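Local coordinates for protein CD180 antigen (PDB 3T6Q) that may cooperate with MD-1 and TLR4 to mediate the innate response of B cells to bacterial lipopolysaccharide, leading to NF-kappa-B activation, at residues 14-25 and 34-45; 95-106 and 122-130. One frame throughout, in Å; residues are numbered along the deposited sequence.

Overall arrangement
Both contacts lie toward the N-terminal end of the leucine-rich-repeat solenoid and follow one another along the chain, contact 1 closing before contact 2 opens. Their centres are 22 Å apart and their nearest atoms about 10 Å, so they do not touch. Contact 1 (14-25 and 34-45) joins strand 16-18 of the N-terminal cap, where the parallel run on the concave side begins, to strand 37-39 of the first repeat. Contact 2 (95-106 and 122-130) joins successive turns away from that run: strand 109-111 lies between its segments, and strand 95-96 ends a short parallel sheet with 47-48 and 71-72. Another protein chain of the assembly reaches residues of both contacts.

Contact 1 (14-25 and 34-45); sequences NKTYNCENLGLN and STECLEFSFNVL. With NAG (2-acetamido-2-deoxy-beta-D-glucopyranose), chain P.
Tyr17 and Leu38 form the middle of three parallel beta bridges that join the N-terminal cap of the leucine-rich-repeat solenoid to its first repeat, strands 16-18 and 37-39 running 3° from parallel. Tyr17 N donates to Cys37 O, and Glu39 N to Tyr17 O at 3.0 Å in a nearly straight bond (177°). Lys15 O is gripped twice, by Glu36 N and Cys37 N, and beyond the strands Cys19 N meets Glu39 O and Asn21 N meets Ser41 O.

Apolar side chains pack beside and beyond the Tyr17-Leu38 pair. With Leu38 CG trans to the backbone N (chi1 -169°), CD1 reaches within 3.7 Å of Cys19 SG, whose disulfide partner is Cys8. Leu24 crosses Phe40 at about a right angle and sets CD1 3.6 Å from ring atom CE2.

Polar side chains hold the cap's own turn: Asn18 OD1 accepts from Glu20 N in an Asx turn, while Asn18 ND2 donates to Glu20 OE1 from above the carboxylate plane. The other carboxylate oxygen, Glu20 OE2, forms a salt bridge with a basic side chain of another protein chain.

At the opposite end, beside the N-acetylglucosamine on Asn14 ND2, Ser34 OG donates to a lone pair of Asn14 O at 2.8 Å.

Contact 2 (95-106 and 122-130); sequences FMAETALSGPKA and FIPLHNQKT
Pro124 lies against the backbone of 96-98, where a turn of the third leucine-rich repeat leaves strand 95-96. Its ring puts CG 3.5 Å from Ala97 O and CD 3.8 Å from Met96 CG. The Met96 chain is fully extended (chi1 173°, chi2 174°), which carries SD on to Ile123 CG2. On the other flank Pro124 CB meets OE2 of Glu98. Outside the two segments, Glu98 OE1 pairs with a basic side chain of another protein chain.

Leu101 extends the packing, its CD1 3.9 Å from CD2 of Leu125 and facing Pro124 O. Its backbone N donates to a water that also lies 3.0 Å from Pro124 O. Gln128 crosses the Leu101 side chain at about a right angle. A bend at chi2 (64°) folds its amide back, and NE2 donates both protons across the contact: to Leu101 O at 2.8 Å, in the carbonyl plane, and to Pro104 O at 2.9 Å, from above that carbonyl's plane.

Asn127 packs against the turn after Leu101, with CB against Leu101 O and ND2 3.4 Å from Ser102 CA. ND2 also donates to a water that bonds in turn to Glu98 O.

Successive repeats are thus joined here without direct backbone-to-backbone hydrogen bonds: one buried amide satisfies two carbonyls, waters link further polar groups, and Met96, Leu101 and Pro124 provide the apolar packing.

Contact 1 (14-25 and 34-45)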
loop_
_atom_site.group_PDB
_atom_site.type_symbol
_atom_site.label_atom_id
_atom_site.label_comp_id
_atom_site.label_asym_id
_atom_site.label_seq_id
_atom_site.Cartn_x
_atom_site.Cartn_y
_atom_site.Cartn_z
ATOM N N ASN A 14 22.257 -26.438 17.181
ATOM C CA ASN A 14 22.508 -25.300 18.082
ATOM C C ASN A 14 22.626 -23.917 17.425
ATOM O O ASN A 14 22.799 -22.918 18.127
ATOM C CB ASN A 14 23.743 -25.552 18.962
ATOM C CG ASN A 14 23.550 -26.699 19.929
ATOM O OD1 ASN A 14 22.462 -26.882 20.481
ATOM N ND2 ASN A 14 24.616 -27.481 20.147
ATOM N N LYS A 15 22.528 -23.856 16.097
ATOM C CA LYS A 15 22.858 -22.631 15.382
ATOM C C LYS A 15 21.740 -22.070 14.491
ATOM O O LYS A 15 21.476 -20.860 14.523
ATOM C CB LYS A 15 24.125 -22.849 14.547
ATOM C CG LYS A 15 24.647 -21.581 13.897
ATOM C CD LYS A 15 25.939 -21.843 13.141
ATOM C CE LYS A 15 26.268 -20.689 12.211
ATOM N NZ LYS A 15 27.521 -20.958 11.454
ATOM N N THR A 16 21.101 -22.938 13.706
ATOM C CA THR A 16 20.177 -22.487 12.635
ATOM C C THR A 16 18.903 -23.272 12.621
ATOM O O THR A 16 18.925 -24.480 12.457
ATOM C CB THR A 16 20.826 -22.615 11.259
ATOM O OG1 THR A 16 21.975 -21.779 11.233
ATOM C CG2 THR A 16 19.865 -22.173 10.125
ATOM N N TYR A 17 17.783 -22.570 12.786
ATOM C CA TYR A 17 16.481 -23.212 12.883
ATOM C C TYR A 17 15.511 -22.578 11.894
ATOM O O TYR A 17 15.460 -21.339 11.764
ATOM C CB TYR A 17 15.951 -23.183 14.328
ATOM C CG TYR A 17 16.788 -24.084 15.217
ATOM C CD1 TYR A 17 16.464 -25.437 15.387
ATOM C CD2 TYR A 17 17.956 -23.595 15.818
ATOM C CE1 TYR A 17 17.263 -26.266 16.163
ATOM C CE2 TYR A 17 18.757 -24.414 16.592
ATOM C CZ TYR A 17 18.410 -25.743 16.757
ATOM O OH TYR A 17 19.229 -26.543 17.514
ATOM N N ASN A 18 14.816 -23.449 11.162
ATOM C CA ASN A 18 13.732 -23.030 10.284
ATOM C C ASN A 18 12.376 -23.397 10.880
ATOM O O ASN A 18 12.000 -24.566 10.918
ATOM C CB ASN A 18 13.891 -23.678 8.912
ATOM C CG ASN A 18 12.894 -23.149 7.907
ATOM O OD1 ASN A 18 11.711 -22.992 8.202
ATOM N ND2 ASN A 18 13.375 -22.829 6.730
ATOM N N CYS A 19 11.653 -22.388 11.352
ATOM C CA CYS A 19 10.318 -22.563 11.916
ATOM C C CYS A 19 9.230 -21.993 11.000
ATOM O O CYS A 19 8.140 -21.649 11.478
ATOM C CB CYS A 19 10.225 -21.842 13.249
ATOM S SG CYS A 19 11.707 -22.014 14.257
ATOM N N GLU A 20 9.517 -21.883 9.706
ATOM C CA GLU A 20 8.565 -21.259 8.767
ATOM C C GLU A 20 7.264 -22.036 8.707
ATOM O O GLU A 20 7.283 -23.268 8.731
ATOM C CB GLU A 20 9.136 -21.208 7.348
ATOM C CG GLU A 20 10.334 -20.313 7.174
ATOM C CD GLU A 20 10.824 -20.296 5.737
ATOM O OE1 GLU A 20 10.992 -21.393 5.154
ATOM O OE2 GLU A 20 11.032 -19.188 5.187
ATOM N N ASN A 21 6.147 -21.321 8.606
ATOM C CA ASN A 21 4.835 -21.938 8.332
ATOM C C ASN A 21 4.256 -22.831 9.399
ATOM O O ASN A 21 3.428 -23.681 9.082
ATOM C CB ASN A 21 4.888 -22.789 7.061
ATOM C CG ASN A 21 4.915 -21.966 5.829
ATOM O OD1 ASN A 21 4.115 -21.046 5.687
ATOM N ND2 ASN A 21 5.839 -22.281 4.917
ATOM N N LEU A 22 4.687 -22.662 10.643
ATOM C CA LEU A 22 4.198 -23.511 11.740
ATOM C C LEU A 22 3.057 -22.911 12.570
ATOM O O LEU A 22 2.662 -23.491 13.572
ATOM C CB LEU A 22 5.367 -23.932 12.628
ATOM C CG LEU A 22 6.336 -24.900 11.918
ATOM C CD1 LEU A 22 7.618 -25.091 12.719
ATOM C CD2 LEU A 22 5.614 -26.236 11.693
ATOM N N GLY A 23 2.528 -21.764 12.149
ATOM C CA GLY A 23 1.449 -21.056 12.884
ATOM C C GLY A 23 1.806 -20.599 14.301
ATOM O O GLY A 23 0.925 -20.525 15.149
ATOM N N LEU A 24 3.070 -20.252 14.560
ATOM C CA LEU A 24 3.537 -19.983 15.929
ATOM C C LEU A 24 3.236 -18.570 16.405
ATOM O O LEU A 24 3.339 -17.628 15.627
ATOM C CB LEU A 24 5.035 -20.264 16.074
ATOM C CG LEU A 24 5.591 -21.636 15.657
ATOM C CD1 LEU A 24 7.109 -21.586 15.636
ATOM C CD2 LEU A 24 5.103 -22.724 16.598
ATOM N N ASN A 25 2.846 -18.456 17.681
ATOM C CA ASN A 25 2.504 -17.198 18.349
ATOM C C ASN A 25 3.592 -16.734 19.297
ATOM O O ASN A 25 3.491 -15.661 19.873
ATOM C CB ASN A 25 1.204 -17.327 19.143
ATOM C CG ASN A 25 0.025 -17.719 18.278
ATOM O OD1 ASN A 25 -0.220 -17.122 17.237
ATOM N ND2 ASN A 25 -0.732 -18.716 18.723
ATOM N N SER A 34 21.592 -20.438 22.169
ATOM C CA SER A 34 22.709 -20.237 21.272
ATOM C C SER A 34 22.297 -20.013 19.800
ATOM O O SER A 34 23.158 -19.750 18.975
ATOM C CB SER A 34 23.596 -21.470 21.320
ATOM O OG SER A 34 22.819 -22.580 20.939
ATOM N N THR A 35 21.007 -20.153 19.475
ATOM C CA THR A 35 20.525 -19.922 18.087
ATOM C C THR A 35 21.067 -18.612 17.522
ATOM O O THR A 35 20.960 -17.553 18.154
ATOM C CB THR A 35 18.990 -19.886 18.023
ATOM O OG1 THR A 35 18.478 -21.105 18.563
ATOM C CG2 THR A 35 18.510 -19.720 16.544
ATOM N N GLU A 36 21.682 -18.693 16.349
ATOM C CA GLU A 36 22.171 -17.506 15.650
ATOM C C GLU A 36 21.357 -17.121 14.408
ATOM O O GLU A 36 21.250 -15.943 14.086
ATOM C CB GLU A 36 23.619 -17.717 15.257
ATOM C CG GLU A 36 24.531 -17.788 16.468
ATOM C CD GLU A 36 25.960 -18.128 16.131
ATOM O OE1 GLU A 36 26.294 -18.270 14.932
ATOM O OE2 GLU A 36 26.753 -18.243 17.093
ATOM N N CYS A 37 20.770 -18.104 13.737
ATOM C CA CYS A 37 20.013 -17.837 12.496
ATOM C C CYS A 37 18.619 -18.444 12.583
ATOM O O CYS A 37 18.465 -19.661 12.536
ATOM C CB CYS A 37 20.764 -18.361 11.262
ATOM S SG CYS A 37 22.468 -17.770 11.102
ATOM N N LEU A 38 17.613 -17.573 12.713
ATOM C CA LEU A 38 16.228 -17.972 12.918
ATOM C C LEU A 38 15.348 -17.533 11.719
ATOM O O LEU A 38 15.189 -16.337 11.452
ATOM C CB LEU A 38 15.683 -17.368 14.227
ATOM C CG LEU A 38 14.311 -17.976 14.624
ATOM C CD1 LEU A 38 14.372 -19.494 14.699
ATOM C CD2 LEU A 38 13.741 -17.388 15.904
ATOM N N GLU A 39 14.799 -18.518 11.023
ATOM C CA GLU A 39 13.904 -18.285 9.866
ATOM C C GLU A 39 12.529 -18.507 10.418
ATOM O O GLU A 39 12.108 -19.649 10.657
ATOM C CB GLU A 39 14.240 -19.322 8.781
ATOM C CG GLU A 39 15.751 -19.390 8.559
ATOM C CD GLU A 39 16.180 -20.387 7.503
ATOM O OE1 GLU A 39 15.347 -21.191 7.049
ATOM O OE2 GLU A 39 17.368 -20.366 7.127
ATOM N N PHE A 40 11.825 -17.417 10.666
ATOM C CA PHE A 40 10.554 -17.511 11.354
ATOM C C PHE A 40 9.379 -17.032 10.472
ATOM O O PHE A 40 8.325 -16.669 11.000
ATOM C CB PHE A 40 10.656 -16.677 12.657
ATOM C CG PHE A 40 9.785 -17.193 13.797
ATOM C CD1 PHE A 40 8.614 -16.536 14.156
ATOM C CD2 PHE A 40 10.157 -18.319 14.509
ATOM C CE1 PHE A 40 7.812 -17.014 15.202
ATOM C CE2 PHE A 40 9.375 -18.808 15.556
ATOM C CZ PHE A 40 8.195 -18.149 15.903
ATOM N N SER A 41 9.568 -17.014 9.151
ATOM C CA SER A 41 8.539 -16.465 8.260
ATOM C C SER A 41 7.237 -17.243 8.324
ATOM O O SER A 41 7.227 -18.441 8.603
ATOM C CB SER A 41 9.007 -16.393 6.816
ATOM O OG SER A 41 9.392 -17.664 6.336
ATOM N N PHE A 42 6.152 -16.535 8.043
ATOM C CA PHE A 42 4.818 -17.126 7.904
ATOM C C PHE A 42 4.294 -17.713 9.214
ATOM O O PHE A 42 3.605 -18.734 9.209
ATOM C CB PHE A 42 4.755 -18.158 6.771
ATOM C CG PHE A 42 5.052 -17.578 5.390
ATOM C CD1 PHE A 42 6.294 -17.746 4.808
ATOM C CD2 PHE A 42 4.070 -16.880 4.680
ATOM C CE1 PHE A 42 6.578 -17.234 3.542
ATOM C CE2 PHE A 42 4.337 -16.381 3.401
ATOM C CZ PHE A 42 5.594 -16.534 2.846
ATOM N N ASN A 43 4.618 -17.063 10.326
ATOM C CA ASN A 43 3.992 -17.422 11.590
ATOM C C ASN A 43 3.005 -16.335 11.962
ATOM O O ASN A 43 2.514 -15.609 11.058
ATOM C CB ASN A 43 5.055 -17.722 12.662
ATOM C CG ASN A 43 5.777 -19.023 12.389
ATOM O OD1 ASN A 43 7.000 -19.048 12.119
ATOM N ND2 ASN A 43 5.031 -20.116 12.389
ATOM N N VAL A 44 2.661 -16.228 13.243
ATOM C CA VAL A 44 1.550 -15.349 13.649
ATOM C C VAL A 44 1.883 -14.582 14.923
ATOM O O VAL A 44 1.658 -15.100 16.033
ATOM C CB VAL A 44 0.227 -16.122 13.867
ATOM C CG1 VAL A 44 -0.911 -15.133 14.095
ATOM C CG2 VAL A 44 -0.087 -17.036 12.678
ATOM N N LEU A 45 2.346 -13.338 14.755
ATOM C CA LEU A 45 2.841 -12.496 15.850
ATOM C C LEU A 45 2.214 -11.101 15.846
ATOM O O LEU A 45 2.859 -10.123 15.483
ATOM C CB LEU A 45 4.379 -12.390 15.768
ATOM C CG LEU A 45 5.144 -13.709 15.790
ATOM C CD1 LEU A 45 6.577 -13.363 15.418
ATOM C CD2 LEU A 45 5.110 -14.443 17.137
HETATM C C1 NAG P . 24.609 -28.620 21.042
HETATM C C2 NAG P . 26.023 -29.203 20.917
HETATM C C3 NAG P . 26.330 -30.202 22.025
HETATM C C4 NAG P . 25.932 -29.689 23.401
HETATM C C5 NAG P . 24.511 -29.126 23.399
HETATM C C6 NAG P . 24.216 -28.408 24.712
HETATM C C7 NAG P . 27.063 -29.461 18.713
HETATM C C8 NAG P . 27.167 -30.296 17.466
HETATM N N2 NAG P . 26.224 -29.893 19.656
HETATM O O3 NAG P . 27.713 -30.477 22.025
HETATM O O4 NAG P . 26.020 -30.775 24.292
HETATM O O5 NAG P . 24.348 -28.178 22.364
HETATM O O6 NAG P . 23.086 -29.001 25.308
HETATM O O7 NAG P . 27.725 -28.428 18.825
HETATM O O HOH W 1 12.003 -17.817 7.265
#

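Contact 2 (95-106 and 122-130)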
loop_
_atom_site.group_PDB
_atom_site.type_symbol
_atom_site.label_atom_id
_atom_site.label_comp_id
_atom_site.label_asym_id
_atom_site.label_seq_id
_atom_site.Cartn_x
_atom_site.Cartn_y
_atom_site.Cartn_z
ATOM N N PHE A 95 2.617 0.652 13.849
ATOM C CA PHE A 95 3.543 1.569 14.533
ATOM C C PHE A 95 4.742 0.839 15.027
ATOM O O PHE A 95 4.648 -0.295 15.446
ATOM C CB PHE A 95 2.873 2.266 15.745
ATOM C CG PHE A 95 3.570 3.542 16.199
ATOM C CD1 PHE A 95 3.397 4.735 15.506
ATOM C CD2 PHE A 95 4.371 3.547 17.363
ATOM C CE1 PHE A 95 4.018 5.907 15.940
ATOM C CE2 PHE A 95 4.996 4.713 17.802
ATOM C CZ PHE A 95 4.816 5.895 17.079
ATOM N N MET A 96 5.860 1.550 15.059
ATOM C CA MET A 96 7.097 0.966 15.523
ATOM C C MET A 96 7.702 1.966 16.512
ATOM O O MET A 96 7.900 3.158 16.192
ATOM C CB MET A 96 8.008 0.725 14.313
ATOM C CG MET A 96 9.401 0.272 14.699
ATOM S SD MET A 96 10.308 -0.146 13.186
ATOM C CE MET A 96 11.670 -1.069 13.874
ATOM N N ALA A 97 7.946 1.483 17.723
ATOM C CA ALA A 97 8.433 2.324 18.816
ATOM C C ALA A 97 9.823 2.911 18.584
ATOM O O ALA A 97 10.683 2.305 17.926
ATOM C CB ALA A 97 8.389 1.533 20.109
ATOM N N GLU A 98 10.028 4.102 19.128
ATOM C CA GLU A 98 11.328 4.797 19.112
ATOM C C GLU A 98 12.479 3.862 19.487
ATOM O O GLU A 98 13.519 3.876 18.824
ATOM C CB GLU A 98 11.265 5.956 20.112
ATOM C CG GLU A 98 11.515 7.362 19.614
ATOM C CD GLU A 98 11.265 7.596 18.135
ATOM O OE1 GLU A 98 10.096 7.643 17.667
ATOM O OE2 GLU A 98 12.275 7.796 17.438
ATOM N N THR A 99 12.292 3.058 20.544
ATOM C CA THR A 99 13.348 2.178 21.088
ATOM C C THR A 99 13.310 0.724 20.571
ATOM O O THR A 99 14.011 -0.154 21.094
ATOM C CB THR A 99 13.324 2.158 22.646
ATOM O OG1 THR A 99 12.149 1.471 23.112
ATOM C CG2 THR A 99 13.332 3.550 23.199
ATOM N N ALA A 100 12.483 0.452 19.556
ATOM C CA ALA A 100 12.319 -0.919 19.087
ATOM C C ALA A 100 13.655 -1.498 18.649
ATOM O O ALA A 100 13.956 -2.674 18.934
ATOM C CB ALA A 100 11.311 -0.984 17.932
ATOM N N LEU A 101 14.483 -0.661 18.011
ATOM C CA LEU A 101 15.800 -1.112 17.524
ATOM C C LEU A 101 16.986 -0.653 18.400
ATOM O O LEU A 101 18.095 -0.459 17.889
ATOM C CB LEU A 101 16.008 -0.616 16.079
ATOM C CG LEU A 101 15.136 -1.251 14.987
ATOM C CD1 LEU A 101 15.247 -0.445 13.691
ATOM C CD2 LEU A 101 15.598 -2.691 14.785
ATOM N N SER A 102 16.765 -0.515 19.708
ATOM C CA SER A 102 17.826 -0.083 20.638
ATOM C C SER A 102 18.910 -1.152 20.778
ATOM O O SER A 102 20.078 -0.838 20.903
ATOM C CB SER A 102 17.230 0.279 22.017
ATOM O OG SER A 102 16.695 -0.901 22.663
ATOM N N GLY A 103 18.499 -2.415 20.752
ATOM C CA GLY A 103 19.377 -3.561 20.892
ATOM C C GLY A 103 20.412 -3.743 19.776
ATOM O O GLY A 103 21.623 -3.801 20.048
ATOM N N PRO A 104 19.959 -3.840 18.515
ATOM C CA PRO A 104 20.895 -4.150 17.407
ATOM C C PRO A 104 21.671 -2.953 16.831
ATOM O O PRO A 104 21.449 -2.532 15.670
ATOM C CB PRO A 104 19.989 -4.775 16.342
ATOM C CG PRO A 104 18.602 -4.334 16.672
ATOM C CD PRO A 104 18.541 -3.923 18.106
ATOM N N LYS A 105 22.598 -2.418 17.622
ATOM C CA LYS A 105 23.282 -1.218 17.225
ATOM C C LYS A 105 24.255 -1.467 16.053
ATOM O O LYS A 105 24.539 -0.529 15.312
ATOM C CB LYS A 105 23.997 -0.553 18.428
ATOM C CG LYS A 105 23.078 0.059 19.504
ATOM C CD LYS A 105 23.899 0.838 20.547
ATOM C CE LYS A 105 23.203 1.187 21.860
ATOM N NZ LYS A 105 21.800 0.741 22.078
ATOM N N ALA A 106 24.738 -2.704 15.876
ATOM C CA ALA A 106 25.591 -3.063 14.713
ATOM C C ALA A 106 24.798 -3.652 13.529
ATOM O O ALA A 106 25.388 -4.290 12.646
ATOM C CB ALA A 106 26.741 -4.012 15.096
ATOM N N PHE A 122 8.838 6.375 9.472
ATOM C CA PHE A 122 8.121 5.293 10.197
ATOM C C PHE A 122 9.126 4.428 10.972
ATOM O O PHE A 122 8.775 3.795 11.948
ATOM C CB PHE A 122 7.353 4.402 9.195
ATOM C CG PHE A 122 6.460 3.377 9.848
ATOM C CD1 PHE A 122 6.950 2.121 10.202
ATOM C CD2 PHE A 122 5.125 3.681 10.122
ATOM C CE1 PHE A 122 6.149 1.170 10.786
ATOM C CE2 PHE A 122 4.315 2.726 10.710
ATOM C CZ PHE A 122 4.816 1.472 11.046
ATOM N N ILE A 123 10.361 4.332 10.469
ATOM C CA ILE A 123 11.341 3.417 11.031
ATOM C C ILE A 123 12.348 4.250 11.854
ATOM O O ILE A 123 13.127 5.031 11.273
ATOM C CB ILE A 123 12.087 2.627 9.936
ATOM C CG1 ILE A 123 11.078 2.090 8.878
ATOM C CG2 ILE A 123 12.888 1.505 10.566
ATOM C CD1 ILE A 123 11.753 1.565 7.618
ATOM N N PRO A 124 12.283 4.138 13.192
ATOM C CA PRO A 124 13.214 4.960 14.005
ATOM C C PRO A 124 14.586 4.327 13.968
ATOM O O PRO A 124 14.811 3.278 14.572
ATOM C CB PRO A 124 12.598 4.929 15.420
ATOM C CG PRO A 124 11.171 4.488 15.230
ATOM C CD PRO A 124 11.199 3.556 14.025
ATOM N N LEU A 125 15.478 4.904 13.164
ATOM C CA LEU A 125 16.790 4.271 12.928
ATOM C C LEU A 125 17.982 4.990 13.595
ATOM O O LEU A 125 19.113 4.692 13.264
ATOM C CB LEU A 125 17.077 4.166 11.438
ATOM C CG LEU A 125 16.263 3.099 10.702
ATOM C CD1 LEU A 125 16.160 3.462 9.228
ATOM C CD2 LEU A 125 16.857 1.722 10.911
ATOM N N HIS A 126 17.718 5.931 14.496
ATOM C CA HIS A 126 18.778 6.714 15.166
ATOM C C HIS A 126 19.830 5.887 15.915
ATOM O O HIS A 126 20.942 6.356 16.128
ATOM C CB HIS A 126 18.133 7.731 16.089
ATOM C CG HIS A 126 17.225 7.104 17.112
ATOM N ND1 HIS A 126 15.926 6.819 16.854
ATOM C CD2 HIS A 126 17.479 6.654 18.397
ATOM C CE1 HIS A 126 15.378 6.239 17.934
ATOM N NE2 HIS A 126 16.326 6.146 18.883
ATOM N N ASN A 127 19.507 4.654 16.295
ATOM C CA ASN A 127 20.472 3.744 16.935
ATOM C C ASN A 127 21.336 2.903 15.961
ATOM O O ASN A 127 22.187 2.127 16.406
ATOM C CB ASN A 127 19.766 2.769 17.891
ATOM C CG ASN A 127 19.440 3.383 19.228
ATOM O OD1 ASN A 127 20.283 4.043 19.829
ATOM N ND2 ASN A 127 18.207 3.168 19.712
ATOM N N GLN A 128 21.060 2.970 14.655
ATOM C CA GLN A 128 21.739 2.083 13.705
ATOM C C GLN A 128 22.807 2.920 12.999
ATOM O O GLN A 128 22.561 3.513 11.930
ATOM C CB GLN A 128 20.751 1.445 12.689
ATOM C CG GLN A 128 20.151 0.153 13.192
ATOM C CD GLN A 128 19.302 0.415 14.426
ATOM O OE1 GLN A 128 18.393 1.243 14.396
ATOM N NE2 GLN A 128 19.620 -0.258 15.518
ATOM N N LYS A 129 23.990 2.983 13.611
ATOM C CA LYS A 129 25.046 3.851 13.090
ATOM C C LYS A 129 25.928 3.214 12.009
ATOM O O LYS A 129 26.689 3.917 11.366
ATOM C CB LYS A 129 25.912 4.384 14.246
ATOM C CG LYS A 129 25.481 5.726 14.803
ATOM C CD LYS A 129 24.321 5.608 15.763
ATOM C CE LYS A 129 24.031 6.955 16.400
ATOM N NZ LYS A 129 25.124 7.341 17.331
ATOM N N THR A 130 25.838 1.893 11.839
ATOM C CA THR A 130 26.626 1.166 10.832
ATOM C C THR A 130 25.759 0.508 9.727
ATOM O O THR A 130 26.178 -0.451 9.101
ATOM C CB THR A 130 27.603 0.124 11.472
ATOM O OG1 THR A 130 26.915 -1.071 11.869
ATOM C CG2 THR A 130 28.354 0.715 12.658
HETATM O O HOH W 2 6.369 3.883 13.228
HETATM O O HOH W 3 13.284 1.624 16.486
HETATM O O HOH W 4 14.541 8.329 15.071
HETATM O O HOH W 5 15.964 2.357 18.533
HETATM O O HOH W 6 23.856 -0.093 12.661
#